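PDB 3NV9: malic enzyme from Entamoeba histolytica, which probably catalyses the oxidative decarboxylation of malate to pyruvate with NAD or NADP as electron acceptor, working as an entangled dimer. Local coordinates for residues T18-Q21 against E22-A25; A56-N59 against W60-A63; R77-N80 against D81-L84; Q196-A199 against S200-A204. One frame throughout, in Å; residues are numbered along the deposited sequence.

Contact 1 of 4, residues T18-Q21 against E22-A25. With SO4 (sulfate ion), chain F.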
ATOM      1  N   THR A  18     -18.574 -38.157 -17.899  1.00 41.68           N
ATOM      2  CA  THR A  18     -19.353 -38.127 -19.142  1.00 41.12           C
ATOM      3  C   THR A  18     -19.163 -36.854 -19.931  1.00 40.99           C
ATOM      4  O   THR A  18     -19.537 -36.799 -21.119  1.00 41.65           O
ATOM      5  CB  THR A  18     -20.833 -38.277 -18.858  1.00 41.29           C
ATOM      6  OG1 THR A  18     -21.173 -37.430 -17.751  1.00 41.79           O
ATOM      7  CG2 THR A  18     -21.164 -39.761 -18.517  1.00 41.43           C
ATOM      8  N   LEU A  19     -18.592 -35.832 -19.276  1.00 38.96           N
ATOM      9  CA  LEU A  19     -18.322 -34.555 -19.920  1.00 37.40           C
ATOM     10  C   LEU A  19     -17.413 -34.763 -21.128  1.00 36.43           C
ATOM     11  O   LEU A  19     -16.446 -35.527 -21.064  1.00 36.85           O
ATOM     12  CB  LEU A  19     -17.676 -33.537 -18.954  1.00 36.45           C
ATOM     13  CG  LEU A  19     -18.487 -32.901 -17.821  1.00 35.61           C
ATOM     14  CD1 LEU A  19     -17.706 -31.746 -17.210  1.00 36.06           C
ATOM     15  CD2 LEU A  19     -19.884 -32.409 -18.242  1.00 32.05           C
ATOM     16  N   SER A  20     -17.756 -34.093 -22.221  1.00 34.91           N
ATOM     17  CA  SER A  20     -16.873 -33.983 -23.353  1.00 35.70           C
ATOM     18  C   SER A  20     -15.690 -33.089 -22.985  1.00 35.57           C
ATOM     19  O   SER A  20     -15.735 -32.320 -22.000  1.00 36.07           O
ATOM     20  CB  SER A  20     -17.624 -33.386 -24.544  1.00 35.85           C
ATOM     21  OG  SER A  20     -18.105 -32.097 -24.217  1.00 37.32           O
ATOM     22  N   GLN A  21     -14.648 -33.178 -23.792  1.00 34.64           N
ATOM     23  CA  GLN A  21     -13.471 -32.384 -23.616  1.00 34.20           C
ATOM     24  C   GLN A  21     -13.778 -30.878 -23.610  1.00 33.82           C
ATOM     25  O   GLN A  21     -13.237 -30.142 -22.779  1.00 33.09           O
ATOM     26  CB  GLN A  21     -12.437 -32.780 -24.656  1.00 34.33           C
ATOM     27  CG  GLN A  21     -11.747 -34.106 -24.278  1.00 37.10           C
ATOM     28  CD  GLN A  21     -10.287 -33.954 -23.863  1.00 43.44           C
ATOM     29  OE1 GLN A  21      -9.419 -34.480 -24.575  1.00 48.10           O
ATOM     30  NE2 GLN A  21      -9.992 -33.241 -22.732  1.00 38.97           N
ATOM     31  N   GLU A  22     -14.634 -30.445 -24.532  1.00 32.46           N
ATOM     32  CA  GLU A  22     -15.113 -29.080 -24.565  1.00 32.00           C
ATOM     33  C   GLU A  22     -15.827 -28.680 -23.262  1.00 30.42           C
ATOM     34  O   GLU A  22     -15.405 -27.765 -22.571  1.00 30.51           O
ATOM     35  CB  GLU A  22     -16.017 -28.890 -25.799  1.00 32.52           C
ATOM     36  CG  GLU A  22     -16.790 -27.591 -25.823  1.00 34.61           C
ATOM     37  CD  GLU A  22     -17.434 -27.358 -27.159  1.00 42.15           C
ATOM     38  OE1 GLU A  22     -18.673 -27.204 -27.207  1.00 43.43           O
ATOM     39  OE2 GLU A  22     -16.705 -27.346 -28.184  1.00 45.86           O
ATOM     40  N   GLN A  23     -16.888 -29.389 -22.920  1.00 29.60           N
ATOM     41  CA  GLN A  23     -17.546 -29.214 -21.638  1.00 28.88           C
ATOM     42  C   GLN A  23     -16.561 -29.161 -20.452  1.00 28.28           C
ATOM     43  O   GLN A  23     -16.676 -28.277 -19.587  1.00 27.70           O
ATOM     44  CB  GLN A  23     -18.598 -30.305 -21.374  1.00 29.64           C
ATOM     45  CG  GLN A  23     -19.859 -30.273 -22.284  1.00 29.72           C
ATOM     46  CD  GLN A  23     -20.758 -31.530 -22.058  1.00 30.57           C
ATOM     47  OE1 GLN A  23     -20.242 -32.635 -22.061  1.00 27.68           O
ATOM     48  NE2 GLN A  23     -22.077 -31.334 -21.805  1.00 24.48           N
ATOM     49  N   ARG A  24     -15.628 -30.107 -20.397  1.00 27.26           N
ATOM     50  CA  ARG A  24     -14.692 -30.184 -19.287  1.00 26.25           C
ATOM     51  C   ARG A  24     -13.844 -28.893 -19.220  1.00 25.59           C
ATOM     52  O   ARG A  24     -13.769 -28.260 -18.157  1.00 24.25           O
ATOM     53  CB  ARG A  24     -13.866 -31.488 -19.341  1.00 26.27           C
ATOM     54  CG  ARG A  24     -12.577 -31.487 -18.496  1.00 28.49           C
ATOM     55  CD  ARG A  24     -11.878 -32.875 -18.455  1.00 29.10           C
ATOM     56  NE  ARG A  24     -12.808 -33.886 -17.994  1.00 32.57           N
ATOM     57  CZ  ARG A  24     -12.825 -34.379 -16.758  1.00 35.58           C
ATOM     58  NH1 ARG A  24     -11.951 -33.970 -15.841  1.00 34.77           N
ATOM     59  NH2 ARG A  24     -13.732 -35.282 -16.434  1.00 37.57           N
ATOM     60  N   ALA A  25     -13.273 -28.471 -20.356  1.00 25.20           N
ATOM     61  CA  ALA A  25     -12.527 -27.206 -20.418  1.00 25.58           C
ATOM     62  C   ALA A  25     -13.357 -25.986 -20.026  1.00 25.69           C
ATOM     63  O   ALA A  25     -12.902 -25.110 -19.279  1.00 25.25           O
ATOM     64  CB  ALA A  25     -11.860 -26.990 -21.801  1.00 25.63           C
TER
HETATM   65  S   SO4 F 491     -14.514 -35.605 -27.045  1.00 63.98           S
HETATM   66  O1  SO4 F 491     -13.932 -36.887 -27.464  1.00 62.76           O
HETATM   67  O2  SO4 F 491     -14.685 -35.695 -25.599  1.00 62.60           O
HETATM   68  O3  SO4 F 491     -13.624 -34.500 -27.442  1.00 65.51           O
HETATM   69  O4  SO4 F 491     -15.798 -35.322 -27.699  1.00 63.26           O
HETATM   70  O   HOH W   1     -14.549 -35.768 -19.182  1.00 39.24           O

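Contact 2 of 4, residues A56-N59 against W60-A63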
ATOM      1  N   ALA A  56       5.759  -5.108  22.255  1.00 23.01           N
ATOM      2  CA  ALA A  56       5.842  -5.640  23.606  1.00 22.69           C
ATOM      3  C   ALA A  56       5.256  -4.733  24.702  1.00 22.12           C
ATOM      4  O   ALA A  56       5.032  -5.212  25.817  1.00 22.83           O
ATOM      5  CB  ALA A  56       7.306  -5.980  23.924  1.00 22.69           C
ATOM      6  N   GLY A  57       5.019  -3.444  24.421  1.00 21.91           N
ATOM      7  CA  GLY A  57       4.385  -2.556  25.437  1.00 21.64           C
ATOM      8  C   GLY A  57       4.058  -1.186  24.893  1.00 20.90           C
ATOM      9  O   GLY A  57       4.675  -0.726  23.959  1.00 21.71           O
ATOM     10  N   PHE A  58       3.143  -0.494  25.544  1.00 21.32           N
ATOM     11  CA  PHE A  58       2.669   0.830  25.142  1.00 20.90           C
ATOM     12  C   PHE A  58       3.831   1.782  24.788  1.00 22.07           C
ATOM     13  O   PHE A  58       3.824   2.416  23.720  1.00 22.30           O
ATOM     14  CB  PHE A  58       1.781   1.437  26.272  1.00 21.64           C
ATOM     15  CG  PHE A  58       1.429   2.919  26.058  1.00 22.16           C
ATOM     16  CD1 PHE A  58       0.255   3.290  25.344  1.00 19.20           C
ATOM     17  CD2 PHE A  58       2.320   3.920  26.474  1.00 18.70           C
ATOM     18  CE1 PHE A  58      -0.037   4.658  25.113  1.00 20.02           C
ATOM     19  CE2 PHE A  58       2.029   5.275  26.243  1.00 21.18           C
ATOM     20  CZ  PHE A  58       0.858   5.640  25.564  1.00 19.59           C
ATOM     21  N   ASN A  59       4.839   1.869  25.664  1.00 21.99           N
ATOM     22  CA  ASN A  59       5.921   2.788  25.420  1.00 22.06           C
ATOM     23  C   ASN A  59       6.664   2.619  24.159  1.00 21.56           C
ATOM     24  O   ASN A  59       7.253   3.601  23.678  1.00 21.91           O
ATOM     25  CB  ASN A  59       6.871   2.924  26.591  1.00 22.85           C
ATOM     26  CG  ASN A  59       6.171   3.481  27.786  1.00 27.25           C
ATOM     27  OD1 ASN A  59       5.614   4.588  27.741  1.00 26.24           O
ATOM     28  ND2 ASN A  59       6.129   2.694  28.856  1.00 32.22           N
ATOM     29  N   TRP A  60       6.662   1.409  23.607  1.00 21.13           N
ATOM     30  CA  TRP A  60       7.180   1.252  22.242  1.00 20.08           C
ATOM     31  C   TRP A  60       6.565   2.259  21.251  1.00 19.25           C
ATOM     32  O   TRP A  60       7.207   2.529  20.251  1.00 18.98           O
ATOM     33  CB  TRP A  60       7.013  -0.191  21.707  1.00 19.63           C
ATOM     34  CG  TRP A  60       8.134  -1.067  22.238  1.00 21.12           C
ATOM     35  CD1 TRP A  60       8.068  -1.952  23.299  1.00 16.32           C
ATOM     36  CD2 TRP A  60       9.489  -1.068  21.783  1.00 15.91           C
ATOM     37  NE1 TRP A  60       9.306  -2.527  23.482  1.00 21.54           N
ATOM     38  CE2 TRP A  60      10.190  -2.006  22.560  1.00 18.24           C
ATOM     39  CE3 TRP A  60      10.170  -0.382  20.765  1.00 20.45           C
ATOM     40  CZ2 TRP A  60      11.552  -2.258  22.382  1.00 17.83           C
ATOM     41  CZ3 TRP A  60      11.521  -0.638  20.570  1.00 18.17           C
ATOM     42  CH2 TRP A  60      12.205  -1.567  21.387  1.00 21.01           C
ATOM     43  N   PHE A  61       5.351   2.797  21.494  1.00 18.32           N
ATOM     44  CA  PHE A  61       4.754   3.675  20.462  1.00 19.49           C
ATOM     45  C   PHE A  61       5.514   4.979  20.431  1.00 19.76           C
ATOM     46  O   PHE A  61       5.637   5.610  19.394  1.00 20.75           O
ATOM     47  CB  PHE A  61       3.279   3.997  20.703  1.00 19.46           C
ATOM     48  CG  PHE A  61       2.362   2.847  20.543  1.00 20.79           C
ATOM     49  CD1 PHE A  61       2.299   2.135  19.334  1.00 22.66           C
ATOM     50  CD2 PHE A  61       1.517   2.482  21.592  1.00 22.33           C
ATOM     51  CE1 PHE A  61       1.404   1.058  19.188  1.00 21.91           C
ATOM     52  CE2 PHE A  61       0.601   1.410  21.459  1.00 21.84           C
ATOM     53  CZ  PHE A  61       0.543   0.703  20.257  1.00 22.11           C
ATOM     54  N   ASN A  62       6.054   5.357  21.583  1.00 20.64           N
ATOM     55  CA  ASN A  62       6.969   6.481  21.690  1.00 22.33           C
ATOM     56  C   ASN A  62       8.219   6.403  20.821  1.00 22.53           C
ATOM     57  O   ASN A  62       8.800   7.434  20.486  1.00 23.79           O
ATOM     58  CB  ASN A  62       7.301   6.726  23.172  1.00 23.30           C
ATOM     59  CG  ASN A  62       6.058   6.934  23.977  1.00 25.42           C
ATOM     60  OD1 ASN A  62       5.077   7.506  23.448  1.00 25.07           O
ATOM     61  ND2 ASN A  62       6.027   6.402  25.209  1.00 23.96           N
ATOM     62  N   ALA A  63       8.594   5.203  20.391  1.00 23.38           N
ATOM     63  CA  ALA A  63       9.669   5.063  19.413  1.00 23.92           C
ATOM     64  C   ALA A  63       9.160   5.061  17.985  1.00 23.88           C
ATOM     65  O   ALA A  63       9.851   5.495  17.042  1.00 23.60           O
ATOM     66  CB  ALA A  63      10.489   3.764  19.685  1.00 25.15           C
TER

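Contact 3 of 4, residues R77-N80 against D81-L84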
ATOM      1  N   ARG A  77      15.541  13.073   5.789  1.00 28.82           N
ATOM      2  CA  ARG A  77      15.749  14.389   5.104  1.00 29.06           C
ATOM      3  C   ARG A  77      17.211  14.559   4.683  1.00 29.14           C
ATOM      4  O   ARG A  77      17.504  14.896   3.543  1.00 27.68           O
ATOM      5  CB  ARG A  77      15.320  15.514   6.040  1.00 29.22           C
ATOM      6  CG  ARG A  77      15.449  16.934   5.517  1.00 31.77           C
ATOM      7  CD  ARG A  77      16.400  17.704   6.393  1.00 34.44           C
ATOM      8  NE  ARG A  77      15.680  18.329   7.490  1.00 35.56           N
ATOM      9  CZ  ARG A  77      16.107  18.467   8.754  1.00 32.42           C
ATOM     10  NH1 ARG A  77      17.262  17.988   9.166  1.00 27.81           N
ATOM     11  NH2 ARG A  77      15.315  19.065   9.630  1.00 33.18           N
ATOM     12  N   ASP A  78      18.118  14.267   5.617  1.00 30.10           N
ATOM     13  CA  ASP A  78      19.552  14.467   5.420  1.00 31.28           C
ATOM     14  C   ASP A  78      20.280  13.293   4.717  1.00 31.29           C
ATOM     15  O   ASP A  78      21.410  13.436   4.257  1.00 31.59           O
ATOM     16  CB  ASP A  78      20.222  14.887   6.760  1.00 31.27           C
ATOM     17  CG  ASP A  78      19.608  16.178   7.323  1.00 32.13           C
ATOM     18  OD1 ASP A  78      19.085  16.962   6.514  1.00 31.69           O
ATOM     19  OD2 ASP A  78      19.608  16.405   8.552  1.00 31.36           O
ATOM     20  N   ASN A  79      19.620  12.146   4.598  1.00 31.51           N
ATOM     21  CA  ASN A  79      20.182  10.989   3.869  1.00 30.66           C
ATOM     22  C   ASN A  79      18.981  10.235   3.284  1.00 29.60           C
ATOM     23  O   ASN A  79      18.470   9.293   3.930  1.00 28.73           O
ATOM     24  CB  ASN A  79      21.012  10.105   4.840  1.00 30.59           C
ATOM     25  CG  ASN A  79      21.722   8.907   4.145  1.00 34.37           C
ATOM     26  OD1 ASN A  79      21.752   8.788   2.922  1.00 38.79           O
ATOM     27  ND2 ASN A  79      22.292   8.013   4.953  1.00 39.26           N
ATOM     28  N   ASN A  80      18.507  10.663   2.101  1.00 28.64           N
ATOM     29  CA  ASN A  80      17.309  10.043   1.472  1.00 27.79           C
ATOM     30  C   ASN A  80      17.456   8.526   1.306  1.00 28.06           C
ATOM     31  O   ASN A  80      16.456   7.835   1.446  1.00 27.83           O
ATOM     32  CB  ASN A  80      16.914  10.646   0.096  1.00 26.86           C
ATOM     33  CG  ASN A  80      16.202  12.036   0.183  1.00 27.68           C
ATOM     34  OD1 ASN A  80      16.108  12.740   1.240  1.00 26.21           O
ATOM     35  ND2 ASN A  80      15.705  12.436  -0.951  1.00 24.27           N
ATOM     36  N   ASP A  81      18.658   8.003   1.016  1.00 28.17           N
ATOM     37  CA  ASP A  81      18.870   6.553   0.873  1.00 28.63           C
ATOM     38  C   ASP A  81      18.574   5.795   2.140  1.00 28.69           C
ATOM     39  O   ASP A  81      18.151   4.663   2.070  1.00 29.53           O
ATOM     40  CB  ASP A  81      20.291   6.206   0.422  1.00 29.76           C
ATOM     41  CG  ASP A  81      20.579   6.700  -0.994  1.00 32.78           C
ATOM     42  OD1 ASP A  81      19.649   7.272  -1.612  1.00 34.50           O
ATOM     43  OD2 ASP A  81      21.735   6.562  -1.462  1.00 35.55           O
ATOM     44  N   SER A  82      18.739   6.426   3.297  1.00 28.27           N
ATOM     45  CA  SER A  82      18.398   5.771   4.538  1.00 28.41           C
ATOM     46  C   SER A  82      16.884   5.500   4.650  1.00 28.34           C
ATOM     47  O   SER A  82      16.449   4.710   5.524  1.00 26.95           O
ATOM     48  CB  SER A  82      18.894   6.554   5.761  1.00 28.31           C
ATOM     49  OG  SER A  82      18.085   7.690   6.000  1.00 28.59           O
ATOM     50  N   SER A  83      16.079   6.141   3.800  1.00 27.33           N
ATOM     51  CA  SER A  83      14.650   5.725   3.748  1.00 28.23           C
ATOM     52  C   SER A  83      14.499   4.199   3.459  1.00 27.60           C
ATOM     53  O   SER A  83      13.494   3.574   3.818  1.00 27.14           O
ATOM     54  CB  SER A  83      13.831   6.550   2.736  1.00 26.84           C
ATOM     55  OG  SER A  83      14.179   6.164   1.434  1.00 28.29           O
ATOM     56  N   LEU A  84      15.509   3.621   2.819  1.00 27.89           N
ATOM     57  CA  LEU A  84      15.415   2.248   2.344  1.00 27.92           C
ATOM     58  C   LEU A  84      15.537   1.260   3.491  1.00 27.65           C
ATOM     59  O   LEU A  84      15.129   0.098   3.386  1.00 28.45           O
ATOM     60  CB  LEU A  84      16.466   1.957   1.283  1.00 27.77           C
ATOM     61  CG  LEU A  84      16.245   2.322  -0.189  1.00 29.16           C
ATOM     62  CD1 LEU A  84      14.833   2.170  -0.698  1.00 25.85           C
ATOM     63  CD2 LEU A  84      16.678   3.711  -0.406  1.00 34.35           C
TER

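Contact 4 of 4, residues Q196-A199 against S200-A204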
ATOM      1  N   GLN A 196       9.179  -7.529 -19.854  1.00 23.27           N
ATOM      2  CA  GLN A 196      10.257  -8.495 -19.538  1.00 24.64           C
ATOM      3  C   GLN A 196       9.800  -9.722 -18.640  1.00 23.74           C
ATOM      4  O   GLN A 196      10.287 -10.838 -18.774  1.00 21.57           O
ATOM      5  CB  GLN A 196      11.428  -7.771 -18.870  1.00 24.81           C
ATOM      6  CG  GLN A 196      12.073  -6.645 -19.664  1.00 25.63           C
ATOM      7  CD  GLN A 196      12.896  -5.740 -18.755  1.00 26.24           C
ATOM      8  OE1 GLN A 196      12.380  -5.249 -17.743  1.00 23.73           O
ATOM      9  NE2 GLN A 196      14.194  -5.539 -19.095  1.00 25.85           N
ATOM     10  N   GLY A 197       8.835  -9.484 -17.754  1.00 23.30           N
ATOM     11  CA  GLY A 197       8.302 -10.534 -16.905  1.00 23.03           C
ATOM     12  C   GLY A 197       7.778 -11.705 -17.690  1.00 22.60           C
ATOM     13  O   GLY A 197       8.262 -12.832 -17.518  1.00 23.01           O
ATOM     14  N   THR A 198       6.805 -11.443 -18.560  1.00 21.71           N
ATOM     15  CA  THR A 198       6.252 -12.462 -19.465  1.00 21.45           C
ATOM     16  C   THR A 198       7.301 -13.085 -20.377  1.00 20.74           C
ATOM     17  O   THR A 198       7.287 -14.251 -20.620  1.00 22.65           O
ATOM     18  CB  THR A 198       5.098 -11.869 -20.327  1.00 22.07           C
ATOM     19  OG1 THR A 198       4.035 -11.445 -19.464  1.00 22.11           O
ATOM     20  CG2 THR A 198       4.566 -12.899 -21.374  1.00 20.53           C
ATOM     21  N   ALA A 199       8.169 -12.280 -20.957  1.00 21.59           N
ATOM     22  CA  ALA A 199       9.197 -12.774 -21.846  1.00 20.59           C
ATOM     23  C   ALA A 199      10.184 -13.594 -21.030  1.00 20.92           C
ATOM     24  O   ALA A 199      10.617 -14.627 -21.483  1.00 21.17           O
ATOM     25  CB  ALA A 199       9.881 -11.638 -22.531  1.00 19.69           C
ATOM     26  N   SER A 200      10.492 -13.197 -19.803  1.00 21.19           N
ATOM     27  CA  SER A 200      11.336 -14.100 -18.959  1.00 22.93           C
ATOM     28  C   SER A 200      10.843 -15.570 -18.874  1.00 22.37           C
ATOM     29  O   SER A 200      11.586 -16.501 -19.156  1.00 22.39           O
ATOM     30  CB  SER A 200      11.518 -13.518 -17.561  1.00 22.27           C
ATOM     31  OG  SER A 200      12.461 -14.255 -16.848  1.00 23.80           O
ATOM     32  N   VAL A 201       9.595 -15.783 -18.480  1.00 22.16           N
ATOM     33  CA  VAL A 201       9.102 -17.168 -18.304  1.00 21.69           C
ATOM     34  C   VAL A 201       8.837 -17.814 -19.648  1.00 22.73           C
ATOM     35  O   VAL A 201       8.893 -19.051 -19.773  1.00 22.19           O
ATOM     36  CB  VAL A 201       7.802 -17.217 -17.473  1.00 22.16           C
ATOM     37  CG1 VAL A 201       8.093 -16.698 -16.068  1.00 22.99           C
ATOM     38  CG2 VAL A 201       6.697 -16.325 -18.109  1.00 18.62           C
ATOM     39  N   THR A 202       8.524 -16.994 -20.660  1.00 22.51           N
ATOM     40  CA  THR A 202       8.309 -17.586 -21.993  1.00 23.99           C
ATOM     41  C   THR A 202       9.592 -18.238 -22.534  1.00 23.73           C
ATOM     42  O   THR A 202       9.567 -19.374 -22.988  1.00 24.37           O
ATOM     43  CB  THR A 202       7.735 -16.622 -23.052  1.00 23.27           C
ATOM     44  OG1 THR A 202       6.619 -15.918 -22.523  1.00 22.59           O
ATOM     45  CG2 THR A 202       7.272 -17.430 -24.236  1.00 23.41           C
ATOM     46  N   LEU A 203      10.688 -17.485 -22.495  1.00 25.00           N
ATOM     47  CA  LEU A 203      12.021 -18.014 -22.759  1.00 24.99           C
ATOM     48  C   LEU A 203      12.306 -19.262 -21.889  1.00 25.38           C
ATOM     49  O   LEU A 203      12.749 -20.287 -22.410  1.00 26.19           O
ATOM     50  CB  LEU A 203      13.107 -16.927 -22.529  1.00 23.82           C
ATOM     51  CG  LEU A 203      14.522 -17.454 -22.828  1.00 23.41           C
ATOM     52  CD1 LEU A 203      14.651 -18.176 -24.192  1.00 23.46           C
ATOM     53  CD2 LEU A 203      15.534 -16.376 -22.728  1.00 25.72           C
ATOM     54  N   ALA A 204      12.037 -19.201 -20.581  1.00 25.78           N
ATOM     55  CA  ALA A 204      12.302 -20.398 -19.729  1.00 25.62           C
ATOM     56  C   ALA A 204      11.601 -21.649 -20.233  1.00 25.87           C
ATOM     57  O   ALA A 204      12.236 -22.734 -20.381  1.00 26.05           O
ATOM     58  CB  ALA A 204      11.943 -20.141 -18.254  1.00 25.12           C
TER

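Contact 1 of 4, residues T18-Q21 against E22-A25
Ser20 and Gln23 hold each other in a capping box at the start of helix 21-43. Ser20 N gives a nearly straight bond (170°) to Gln23 OE1 at 2.9 Å, arriving in the plane of the amide carbonyl. In return Ser20 OG accepts from Gln23 N at 3.2 Å. The serine hydroxyl reaches that N-H because its chi1 of 60° puts OG between its own backbone N and carbonyl carbon, and it also lies 3.1 Å from Gln23 OE1. Leu19 crosses the Gln23 side chain obliquely, with CD2 3.8 Å from Gln23 OE1 and CD1 over Arg24 CA. The first helical turn closes through Arg24 N to Ser20 O, 2.7 Å. A water donates to Leu19 O and accepts from Arg24 NE; it sits in the guanidinium plane, at the edge. A sulfate, probably from the crystallisation liquor, takes the N-H of Gln21 at its O2, 3.1 Å away. Farther out, Gln23 NE2 donates to Val484 O and Arg24 NH1 forms a salt bridge with Glu12. The cap therefore sits at the surface between helix 470-485, which Leu19 touches, and helix 335-340, where Gln21 and Glu22 meet Tyr336.

Contact 2 of 4, residues A56-N59 against W60-A63
Phe61 turns its ring edge toward the face of Phe58 in an offset edge-to-face pair, the planes at 86° and the centroids 6.0 Å apart. The nearest carbons are Phe58 CD1 and Phe61 CD2, 4.0 Å from each other. With CG anti to the backbone N (chi1 170°), the Phe58 ring is sent out so that its face meets the edge of Phe61, and Asn59 OD1 lies in the plane of the Phe58 ring at its edge. The Trp60 indole has Gly57 O in plane at its edge, 3.7 Å from CD1, and Gly57 N at the same rim; Ala56 CB approaches Trp60 NE1 obliquely, at 4.0 Å. Asn59 and Asn62 run side by side and point the same way, their amide planes 39° apart. The backbone coils into the short helix 61-64 of the malic enzyme N-terminal domain through bonds that each span three residues, a 3-10 pattern. Phe61 N meets Phe58 O almost straight at 2.7 Å. Trp60 N reaches Gly57 O at 2.9 Å from above the carbonyl plane, whereas Asn62 N to Asn59 O is weak. The turn packs against the second subunit: there the indole NE1 donates to Ala6 O of that chain and its ring meets Phe468 of that chain edge-to-face, while Phe58 and Asn62 both lie against Gly351 of the same neighbour.

Contact 3 of 4, residues R77-N80 against D81-L84
Ser82 folds back on Asn79. Its CB comes within 3.3 Å of Asn79 O, and beyond it OG donates to the same oxygen at 2.6 Å, in the carbonyl plane. The torsion that allows this is chi1 75°, which places OG between the backbone N and the carbonyl carbon and turns it back to Asn79 O. Ser82 N is a second donor to Asn79 O, at 2.9 Å, but it stands above the carbonyl plane, so one oxygen is gripped from two directions by one residue. Ser82 CB also lies 3.8 Å from Asn79 ND2.

Ser83 repeats the pattern one residue on. Its CB lies 3.2 Å from Asn80 O, and OG donates to that oxygen at 2.8 Å, closely in line with the C=O bond (173°), while Ser83 N meets it from above the plane at 2.9 Å. The same hydroxyl is also bonded to Arg89 NH1, which would help to fix its rotation. Asp81 brings its CB to 3.9 Å from Asn79 OD1, and its side chain lies near a bound acetate and a sulfate, both probably from the crystallisation liquor. Asn80 and Ser83 pack respectively on Thr109 and Leu114 of the second subunit. The two N-H bonds, each to the carbonyl three residues back, make a 3-10 turn, and the serine hydroxyls reinforce it on the same carbonyls; it leads from helix 69-78 to helix 83-86 in the N-terminal domain.

Contact 4 of 4, residues Q196-A199 against S200-A204
Ser200, Ala199 and Thr198 carry most of this contact, within one continuous stretch of helix 193-213. Ser200 packs its CB over two carbonyls of the preceding turn, 3.2 Å from Gln196 O and 3.3 Å from Gly197 O, and its N donates to Gln196 O at 2.6 Å. Its hydroxyl looks outward, anti to the backbone N (chi1 -171°), and finds Ala383 O. Ala199 contributes chiefly its carbonyl, which takes Leu203 N at 3.0 Å in a nearly straight bond; its methyl lies against helix 229-240 at Thr233 and Leu237.

Thr198 runs alongside Thr202, both side chains pointing the same way, with Thr198 CG2 3.8 Å from Thr202 OG1. Thr198 O accepts twice from Thr202: from N at 3.0 Å and from OG1 at 2.6 Å, the two donors arriving from opposite faces of the carbonyl plane. Val201 CG2 lies 3.3 Å from Thr198 O. The hydroxyl of Thr198 itself is bonded to Asn359 ND2. On the other flank, Ser200, Val201 and Leu203 lie against helix 380-396. In this helix, buried in the NAD-binding domain, the hydroxyls of Ser200, Thr198 and Thr202 are each bonded to a carbonyl or amide partner, which probably keeps the cost of burying them low.

In the fold
Contact 4 is the buried one, about 8 Å from the chain's centre, whereas contact 1 is a surface cap and contacts 2 and 3 are partly buried. Contacts 2 and 3 belong together: they lie in the N-terminal domain on the same side of the chain's centre, their centres about 24 Å apart, and both touch the second subunit. Their three-residue turns differ in filling, aromatic rings in 56-63 and serine hydroxyls in 77-84. Contact 1 spans the start of a long helix, closed by a capping box; contact 4 lies within one. Hydroxyls bonded to backbone carbonyls are common to contacts 3 and 4, but contact 1 uses its serine as an acceptor from the backbone.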